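Local structure of phosphoacetylglucosamine mutase (Aspergillus lentulus, 5O9X) at residues S492-A504 against V515-L528. The protein interconverts the 6-phosphate and 1-phosphate of N-acetylglucosamine, a phosphomutase step on the route to UDP-N-acetylglucosamine. The protein carries 1 engineered substitution. Numbering follows the deposited sequence. Where two conformers were deposited one is given.
Sequences SLQSRYNKGRSFA and VYAEAASRSEADDL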
ATOM      1  N   SER A 492      -4.025 -31.362  -6.103  1.00 16.52           N
ATOM      2  CA  SER A 492      -4.822 -32.288  -6.931  1.00 17.83           C
ATOM      3  C   SER A 492      -5.924 -31.492  -7.740  1.00 18.00           C
ATOM      4  O   SER A 492      -6.062 -31.668  -8.969  1.00 20.65           O
ATOM      5  CB  SER A 492      -5.417 -33.425  -6.059  1.00 18.59           C
ATOM      6  OG  SER A 492      -6.269 -34.171  -6.911  1.00 22.96           O
ATOM      7  N   LEU A 493      -6.645 -30.578  -7.087  1.00 16.66           N
ATOM      8  CA  LEU A 493      -7.705 -29.801  -7.754  1.00 16.66           C
ATOM      9  C   LEU A 493      -7.108 -28.938  -8.886  1.00 18.11           C
ATOM     10  O   LEU A 493      -7.647 -28.916 -10.018  1.00 18.48           O
ATOM     11  CB  LEU A 493      -8.423 -28.876  -6.739  1.00 14.68           C
ATOM     12  CG  LEU A 493      -9.392 -29.638  -5.792  1.00 14.66           C
ATOM     13  CD1 LEU A 493      -9.906 -28.682  -4.781  1.00 14.08           C
ATOM     14  CD2 LEU A 493     -10.598 -30.103  -6.620  1.00 16.97           C
ATOM     15  N   GLN A 494      -6.022 -28.225  -8.609  1.00 17.11           N
ATOM     16  CA  GLN A 494      -5.537 -27.252  -9.645  1.00 17.96           C
ATOM     17  C   GLN A 494      -5.080 -27.925 -10.929  1.00 17.52           C
ATOM     18  O   GLN A 494      -5.221 -27.351 -12.011  1.00 16.80           O
ATOM     19  CB  GLN A 494      -4.535 -26.259  -9.089  1.00 16.93           C
ATOM     20  CG  GLN A 494      -3.204 -26.841  -8.744  1.00 17.48           C
ATOM     21  CD  GLN A 494      -2.235 -25.874  -8.111  1.00 17.90           C
ATOM     22  OE1 GLN A 494      -2.505 -24.670  -7.899  1.00 15.74           O
ATOM     23  NE2 GLN A 494      -1.049 -26.409  -7.770  1.00 18.10           N
ATOM     24  N   SER A 495      -4.543 -29.155 -10.804  1.00 19.47           N
ATOM     25  CA  SER A 495      -4.099 -29.956 -11.947  1.00 24.12           C
ATOM     26  C   SER A 495      -5.249 -30.431 -12.880  1.00 24.97           C
ATOM     27  O   SER A 495      -5.036 -30.830 -14.024  1.00 22.95           O
ATOM     28  CB  SER A 495      -3.229 -31.123 -11.439  1.00 25.43           C
ATOM     29  OG  SER A 495      -4.060 -32.149 -10.860  1.00 27.59           O
ATOM     30  N   ARG A 496      -6.490 -30.344 -12.436  1.00 21.84           N
ATOM     31  CA  ARG A 496      -7.591 -30.732 -13.355  1.00 23.60           C
ATOM     32  C   ARG A 496      -7.961 -29.625 -14.364  1.00 21.40           C
ATOM     33  O   ARG A 496      -8.826 -29.834 -15.217  1.00 21.75           O
ATOM     34  CB  ARG A 496      -8.820 -31.015 -12.520  1.00 25.71           C
ATOM     35  CG  ARG A 496      -8.431 -32.117 -11.559  1.00 31.53           C
ATOM     36  CD  ARG A 496      -9.514 -33.000 -11.067  1.00 38.79           C
ATOM     37  NE  ARG A 496      -8.821 -34.087 -10.327  1.00 48.33           N
ATOM     38  CZ  ARG A 496      -8.562 -35.285 -10.836  1.00 41.70           C
ATOM     39  NH1 ARG A 496      -8.973 -35.583 -12.082  1.00 41.06           N
ATOM     40  NH2 ARG A 496      -7.937 -36.175 -10.089  1.00 47.48           N
ATOM     41  N   TYR A 497      -7.394 -28.429 -14.220  1.00 17.23           N
ATOM     42  CA  TYR A 497      -7.873 -27.333 -15.071  1.00 17.50           C
ATOM     43  C   TYR A 497      -6.731 -26.845 -15.961  1.00 18.13           C
ATOM     44  O   TYR A 497      -5.561 -26.818 -15.531  1.00 18.13           O
ATOM     45  CB  TYR A 497      -8.408 -26.156 -14.251  1.00 16.20           C
ATOM     46  CG  TYR A 497      -9.515 -26.615 -13.304  1.00 15.65           C
ATOM     47  CD1 TYR A 497     -10.857 -26.719 -13.766  1.00 17.97           C
ATOM     48  CD2 TYR A 497      -9.217 -27.066 -12.005  1.00 16.05           C
ATOM     49  CE1 TYR A 497     -11.885 -27.187 -12.924  1.00 17.10           C
ATOM     50  CE2 TYR A 497     -10.241 -27.529 -11.167  1.00 15.48           C
ATOM     51  CZ  TYR A 497     -11.553 -27.584 -11.632  1.00 16.92           C
ATOM     52  OH  TYR A 497     -12.617 -28.056 -10.832  1.00 17.87           O
ATOM     53  N   ASN A 498      -7.115 -26.352 -17.135  1.00 19.66           N
ATOM     54  CA  ASN A 498      -6.076 -25.784 -18.031  1.00 23.76           C
ATOM     55  C   ASN A 498      -5.469 -24.495 -17.401  1.00 19.97           C
ATOM     56  O   ASN A 498      -6.226 -23.641 -17.013  1.00 18.94           O
ATOM     57  CB  ASN A 498      -6.702 -25.542 -19.417  1.00 24.34           C
ATOM     58  CG  ASN A 498      -6.880 -26.872 -20.198  1.00 30.15           C
ATOM     59  OD1 ASN A 498      -7.864 -27.035 -20.905  1.00 35.06           O
ATOM     60  ND2 ASN A 498      -5.887 -27.817 -20.077  1.00 30.11           N
ATOM     61  N   LYS A 499      -4.147 -24.450 -17.210  1.00 18.68           N
ATOM     62  CA  LYS A 499      -3.450 -23.296 -16.540  1.00 19.59           C
ATOM     63  C   LYS A 499      -3.988 -23.092 -15.092  1.00 19.75           C
ATOM     64  O   LYS A 499      -3.814 -22.026 -14.500  1.00 16.90           O
ATOM     65  CB  LYS A 499      -3.674 -21.988 -17.324  1.00 20.07           C
ATOM     66  CG  LYS A 499      -3.070 -21.948 -18.752  1.00 25.50           C
ATOM     67  CD  LYS A 499      -1.602 -22.352 -18.763  1.00 32.86           C
ATOM     68  CE  LYS A 499      -0.798 -21.656 -19.910  1.00 37.60           C
ATOM     69  NZ  LYS A 499      -1.783 -20.881 -20.705  1.00 38.90           N
ATOM     70  N   GLY A 500      -4.560 -24.155 -14.519  1.00 19.04           N
ATOM     71  CA  GLY A 500      -5.079 -24.106 -13.136  1.00 15.96           C
ATOM     72  C   GLY A 500      -4.044 -23.751 -12.101  1.00 17.11           C
ATOM     73  O   GLY A 500      -2.987 -24.436 -11.991  1.00 17.83           O
ATOM     74  N   ARG A 501      -4.334 -22.706 -11.306  1.00 15.88           N
ATOM     75  CA  ARG A 501      -3.442 -22.324 -10.211  0.50 17.54           C
ATOM     76  C   ARG A 501      -4.301 -21.746  -9.098  1.00 16.17           C
ATOM     77  O   ARG A 501      -5.085 -20.830  -9.333  1.00 14.97           O
ATOM     78  CB  ARG A 501      -2.344 -21.352 -10.672  0.50 19.42           C
ATOM     79  CG  ARG A 501      -1.078 -21.370  -9.778  0.50 22.54           C
ATOM     80  CD  ARG A 501       0.083 -20.471 -10.269  0.50 25.09           C
ATOM     81  NE  ARG A 501       0.192 -19.370  -9.339  0.50 28.48           N
ATOM     82  CZ  ARG A 501      -0.495 -18.239  -9.436  0.50 28.83           C
ATOM     83  NH1 ARG A 501      -1.274 -18.018 -10.477  0.50 29.41           N
ATOM     84  NH2 ARG A 501      -0.389 -17.334  -8.500  0.50 27.07           N
ATOM     85  N   SER A 502      -4.173 -22.325  -7.902  1.00 16.61           N
ATOM     86  CA  SER A 502      -4.949 -21.840  -6.749  1.00 14.71           C
ATOM     87  C   SER A 502      -4.142 -21.924  -5.500  1.00 15.03           C
ATOM     88  O   SER A 502      -3.315 -22.829  -5.347  1.00 15.82           O
ATOM     89  CB  SER A 502      -6.329 -22.580  -6.633  1.00 15.78           C
ATOM     90  OG  SER A 502      -7.086 -22.031  -5.552  1.00 16.22           O
ATOM     91  N   PHE A 503      -4.310 -20.939  -4.587  1.00 14.16           N
ATOM     92  CA  PHE A 503      -3.671 -21.046  -3.276  1.00 14.15           C
ATOM     93  C   PHE A 503      -4.588 -20.402  -2.217  1.00 14.69           C
ATOM     94  O   PHE A 503      -5.365 -19.541  -2.539  1.00 15.94           O
ATOM     95  CB  PHE A 503      -2.285 -20.438  -3.196  1.00 13.12           C
ATOM     96  CG  PHE A 503      -2.280 -18.934  -3.343  1.00 14.56           C
ATOM     97  CD1 PHE A 503      -2.475 -18.318  -4.651  1.00 13.11           C
ATOM     98  CD2 PHE A 503      -1.991 -18.120  -2.247  1.00 14.92           C
ATOM     99  CE1 PHE A 503      -2.470 -16.903  -4.780  1.00 14.34           C
ATOM    100  CE2 PHE A 503      -1.991 -16.696  -2.398  1.00 14.60           C
ATOM    101  CZ  PHE A 503      -2.281 -16.107  -3.644  1.00 14.68           C
ATOM    102  N   ALA A 504      -4.458 -20.859  -0.972  1.00 14.45           N
ATOM    103  CA  ALA A 504      -5.231 -20.334   0.163  1.00 13.02           C
ATOM    104  C   ALA A 504      -4.271 -19.852   1.267  1.00 15.20           C
ATOM    105  O   ALA A 504      -3.261 -20.522   1.571  1.00 13.06           O
ATOM    106  CB  ALA A 504      -6.156 -21.457   0.735  1.00 13.65           C
ATOM    107  N   VAL A 515      -8.934 -17.289  -0.786  1.00 15.38           N
ATOM    108  CA  VAL A 515      -8.668 -18.265  -1.841  1.00 13.80           C
ATOM    109  C   VAL A 515      -8.545 -17.481  -3.135  1.00 14.40           C
ATOM    110  O   VAL A 515      -9.449 -16.699  -3.479  1.00 14.99           O
ATOM    111  CB  VAL A 515      -9.824 -19.292  -1.941  1.00 15.25           C
ATOM    112  CG1 VAL A 515      -9.698 -20.174  -3.207  1.00 15.70           C
ATOM    113  CG2 VAL A 515      -9.829 -20.162  -0.636  1.00 15.22           C
ATOM    114  N   TYR A 516      -7.512 -17.829  -3.884  1.00 12.90           N
ATOM    115  CA  TYR A 516      -7.361 -17.277  -5.225  1.00 13.06           C
ATOM    116  C   TYR A 516      -7.326 -18.460  -6.189  1.00 13.27           C
ATOM    117  O   TYR A 516      -6.711 -19.502  -5.895  1.00 13.81           O
ATOM    118  CB  TYR A 516      -6.000 -16.529  -5.241  1.00 12.28           C
ATOM    119  CG  TYR A 516      -5.634 -16.084  -6.673  1.00 13.11           C
ATOM    120  CD1 TYR A 516      -6.212 -14.926  -7.198  1.00 14.00           C
ATOM    121  CD2 TYR A 516      -4.815 -16.902  -7.525  1.00 13.09           C
ATOM    122  CE1 TYR A 516      -5.916 -14.491  -8.548  1.00 13.02           C
ATOM    123  CE2 TYR A 516      -4.529 -16.479  -8.879  1.00 13.01           C
ATOM    124  CZ  TYR A 516      -5.100 -15.284  -9.362  1.00 14.04           C
ATOM    125  OH  TYR A 516      -4.875 -14.853 -10.700  1.00 13.19           O
ATOM    126  N   ALA A 517      -7.956 -18.309  -7.372  1.00 13.53           N
ATOM    127  CA  ALA A 517      -7.807 -19.312  -8.400  1.00 15.41           C
ATOM    128  C   ALA A 517      -7.742 -18.578  -9.742  1.00 15.37           C
ATOM    129  O   ALA A 517      -8.440 -17.608  -9.921  1.00 14.78           O
ATOM    130  CB  ALA A 517      -8.944 -20.345  -8.374  1.00 14.88           C
ATOM    131  N   GLU A 518      -6.945 -19.095 -10.647  1.00 14.43           N
ATOM    132  CA  GLU A 518      -6.973 -18.703 -12.041  1.00 14.01           C
ATOM    133  C   GLU A 518      -7.010 -20.003 -12.911  1.00 15.31           C
ATOM    134  O   GLU A 518      -6.556 -21.076 -12.478  1.00 16.55           O
ATOM    135  CB  GLU A 518      -5.798 -17.793 -12.391  1.00 14.64           C
ATOM    136  CG  GLU A 518      -4.431 -18.476 -12.198  1.00 14.80           C
ATOM    137  CD  GLU A 518      -3.242 -17.550 -12.458  1.00 15.01           C
ATOM    138  OE1 GLU A 518      -3.419 -16.296 -12.275  1.00 17.25           O
ATOM    139  OE2 GLU A 518      -2.123 -18.087 -12.759  1.00 15.47           O
ATOM    140  N   ALA A 519      -7.583 -19.889 -14.107  1.00 15.72           N
ATOM    141  CA  ALA A 519      -7.440 -20.970 -15.095  1.00 16.95           C
ATOM    142  C   ALA A 519      -7.635 -20.360 -16.491  1.00 16.91           C
ATOM    143  O   ALA A 519      -7.888 -19.151 -16.588  1.00 20.32           O
ATOM    144  CB  ALA A 519      -8.485 -22.070 -14.803  1.00 15.87           C
ATOM    145  N   ALA A 520      -7.658 -21.183 -17.544  1.00 19.34           N
ATOM    146  CA  ALA A 520      -7.730 -20.631 -18.909  1.00 17.76           C
ATOM    147  C   ALA A 520      -9.086 -20.125 -19.291  1.00 21.28           C
ATOM    148  O   ALA A 520      -9.213 -19.319 -20.210  1.00 19.51           O
ATOM    149  CB  ALA A 520      -7.265 -21.707 -19.903  1.00 17.95           C
ATOM    150  N   SER A 521     -10.139 -20.574 -18.600  1.00 18.19           N
ATOM    151  CA  SER A 521     -11.492 -20.201 -18.958  1.00 19.92           C
ATOM    152  C   SER A 521     -12.270 -19.815 -17.692  1.00 19.58           C
ATOM    153  O   SER A 521     -11.878 -20.214 -16.565  1.00 17.46           O
ATOM    154  CB  SER A 521     -12.215 -21.371 -19.720  1.00 23.37           C
ATOM    155  OG  SER A 521     -12.575 -22.399 -18.788  1.00 20.08           O
ATOM    156  N   ARG A 522     -13.329 -19.002 -17.864  1.00 18.38           N
ATOM    157  CA  ARG A 522     -14.168 -18.523 -16.750  1.00 19.17           C
ATOM    158  C   ARG A 522     -14.777 -19.687 -15.919  1.00 21.97           C
ATOM    159  O   ARG A 522     -14.738 -19.645 -14.660  1.00 17.63           O
ATOM    160  CB  ARG A 522     -15.312 -17.623 -17.278  1.00 21.94           C
ATOM    161  CG  ARG A 522     -16.317 -17.043 -16.257  1.00 25.77           C
ATOM    162  CD  ARG A 522     -15.753 -16.673 -14.842  1.00 28.84           C
ATOM    163  NE  ARG A 522     -14.851 -15.597 -14.985  1.00 31.59           N
ATOM    164  CZ  ARG A 522     -13.833 -15.256 -14.200  1.00 28.55           C
ATOM    165  NH1 ARG A 522     -13.543 -15.840 -13.033  1.00 26.68           N
ATOM    166  NH2 ARG A 522     -13.174 -14.232 -14.600  1.00 31.09           N
ATOM    167  N   SER A 523     -15.344 -20.706 -16.616  1.00 20.31           N
ATOM    168  CA  SER A 523     -15.930 -21.858 -15.940  1.00 21.28           C
ATOM    169  C   SER A 523     -14.887 -22.598 -15.087  1.00 21.44           C
ATOM    170  O   SER A 523     -15.178 -23.008 -13.961  1.00 22.87           O
ATOM    171  CB  SER A 523     -16.624 -22.820 -16.954  1.00 20.88           C
ATOM    172  OG  SER A 523     -17.776 -22.057 -17.326  1.00 31.21           O
ATOM    173  N   GLU A 524     -13.696 -22.775 -15.641  1.00 18.59           N
ATOM    174  CA  GLU A 524     -12.633 -23.469 -14.893  1.00 19.61           C
ATOM    175  C   GLU A 524     -12.189 -22.686 -13.677  1.00 17.69           C
ATOM    176  O   GLU A 524     -11.995 -23.287 -12.586  1.00 18.23           O
ATOM    177  CB  GLU A 524     -11.434 -23.745 -15.774  1.00 18.56           C
ATOM    178  CG  GLU A 524     -11.676 -24.902 -16.781  1.00 22.05           C
ATOM    179  CD  GLU A 524     -10.550 -24.953 -17.793  1.00 23.05           C
ATOM    180  OE1 GLU A 524     -10.393 -23.934 -18.566  1.00 23.92           O
ATOM    181  OE2 GLU A 524      -9.768 -25.915 -17.731  1.00 22.35           O
ATOM    182  N   ALA A 525     -11.965 -21.386 -13.848  1.00 16.24           N
ATOM    183  CA  ALA A 525     -11.442 -20.623 -12.681  1.00 16.33           C
ATOM    184  C   ALA A 525     -12.489 -20.600 -11.576  1.00 17.09           C
ATOM    185  O   ALA A 525     -12.141 -20.683 -10.406  1.00 16.16           O
ATOM    186  CB  ALA A 525     -11.082 -19.202 -13.068  1.00 15.15           C
ATOM    187  N   ASP A 526     -13.779 -20.406 -11.924  1.00 16.42           N
ATOM    188  CA  ASP A 526     -14.803 -20.363 -10.886  1.00 19.18           C
ATOM    189  C   ASP A 526     -14.963 -21.719 -10.192  1.00 19.82           C
ATOM    190  O   ASP A 526     -15.189 -21.787  -8.974  1.00 20.86           O
ATOM    191  CB  ASP A 526     -16.151 -19.976 -11.558  1.00 21.30           C
ATOM    192  CG  ASP A 526     -16.206 -18.453 -11.915  1.00 25.37           C
ATOM    193  OD1 ASP A 526     -15.358 -17.703 -11.434  1.00 27.17           O
ATOM    194  OD2 ASP A 526     -17.079 -18.021 -12.648  1.00 26.31           O
ATOM    195  N   ASP A 527     -14.851 -22.789 -10.981  1.00 17.68           N
ATOM    196  CA  ASP A 527     -14.991 -24.138 -10.390  1.00 18.29           C
ATOM    197  C   ASP A 527     -13.838 -24.445  -9.441  1.00 17.04           C
ATOM    198  O   ASP A 527     -14.029 -24.929  -8.322  1.00 16.77           O
ATOM    199  CB  ASP A 527     -14.999 -25.161 -11.521  1.00 15.33           C
ATOM    200  CG  ASP A 527     -15.475 -26.547 -11.069  1.00 19.91           C
ATOM    201  OD1 ASP A 527     -16.371 -26.557 -10.203  1.00 18.41           O
ATOM    202  OD2 ASP A 527     -14.941 -27.576 -11.604  1.00 20.15           O
ATOM    203  N   LEU A 528     -12.627 -24.100  -9.872  1.00 13.47           N
ATOM    204  CA  LEU A 528     -11.443 -24.353  -9.047  1.00 13.90           C
ATOM    205  C   LEU A 528     -11.557 -23.541  -7.756  1.00 14.58           C
ATOM    206  O   LEU A 528     -11.352 -24.076  -6.648  1.00 15.56           O
ATOM    207  CB  LEU A 528     -10.173 -23.974  -9.848  1.00 14.50           C
ATOM    208  CG  LEU A 528      -8.856 -24.112  -9.059  1.00 13.02           C
ATOM    209  CD1 LEU A 528      -8.589 -25.466  -8.366  1.00 13.51           C
ATOM    210  CD2 LEU A 528      -7.704 -23.799 -10.098  1.00 14.12           C
TER
HETATM  211  O   HOH W   1      -9.627 -24.320 -21.105  1.00 23.58           O
HETATM  212  O   HOH W   2      -1.719 -20.308 -14.118  1.00 17.18           O
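In the antiparallel hairpin of the C-terminal domain, strand 501-504 runs against 515-518, with Arg-501 facing Glu-518 and Phe-503 facing Tyr-516 as hydrogen-bonded pairs. Ser-502 OG, anti to its own N (chi1 -177°), reaches across to Tyr-516 O at 2.6 Å; since Phe-503 N also donates there, that carbonyl is gripped twice. On the sheet face of Arg-501, Phe-503, Tyr-516 and Glu-518, Phe-503 CE1 touches Tyr-516 CB at 3.6 Å, the two rings meeting obliquely with their planes 45° apart. Beside them Arg-501 NH1 is modelled in a salt bridge to Glu-518 OE2, but at 2.4 Å, and with two conformers of Arg-501, its exact geometry is doubtful; Tyr-516 OH donates to Glu-518 OE1. The Phe-503 side chain lies about 8 Å from the bound glucose 1,6-bisphosphate and meets Tyr-339.

The other face is covered by helix 522-539, giving the two-layer alpha/beta build of this phosphohexomutase domain. Leu-528 fills the corner: CB sits over one face of the Tyr-497 ring, a CH-pi contact 4.1 Å from its centroid, CD1 meets Leu-493 CB at 3.8 Å, and CG packs on Ser-502 CB. At the ring's edge Tyr-497 OH gives a very short 2.5 Å hydrogen bond to Asp-527 OD2, which also salt-bridges Arg-531. Where the type II turn 497-500 begins, Asn-498 N donates to Glu-524 OE2 (2.8 Å) from above the carboxylate plane, while Glu-524 OE1 takes the hydroxyl of the N-cap Ser-521 through its anti lone pair.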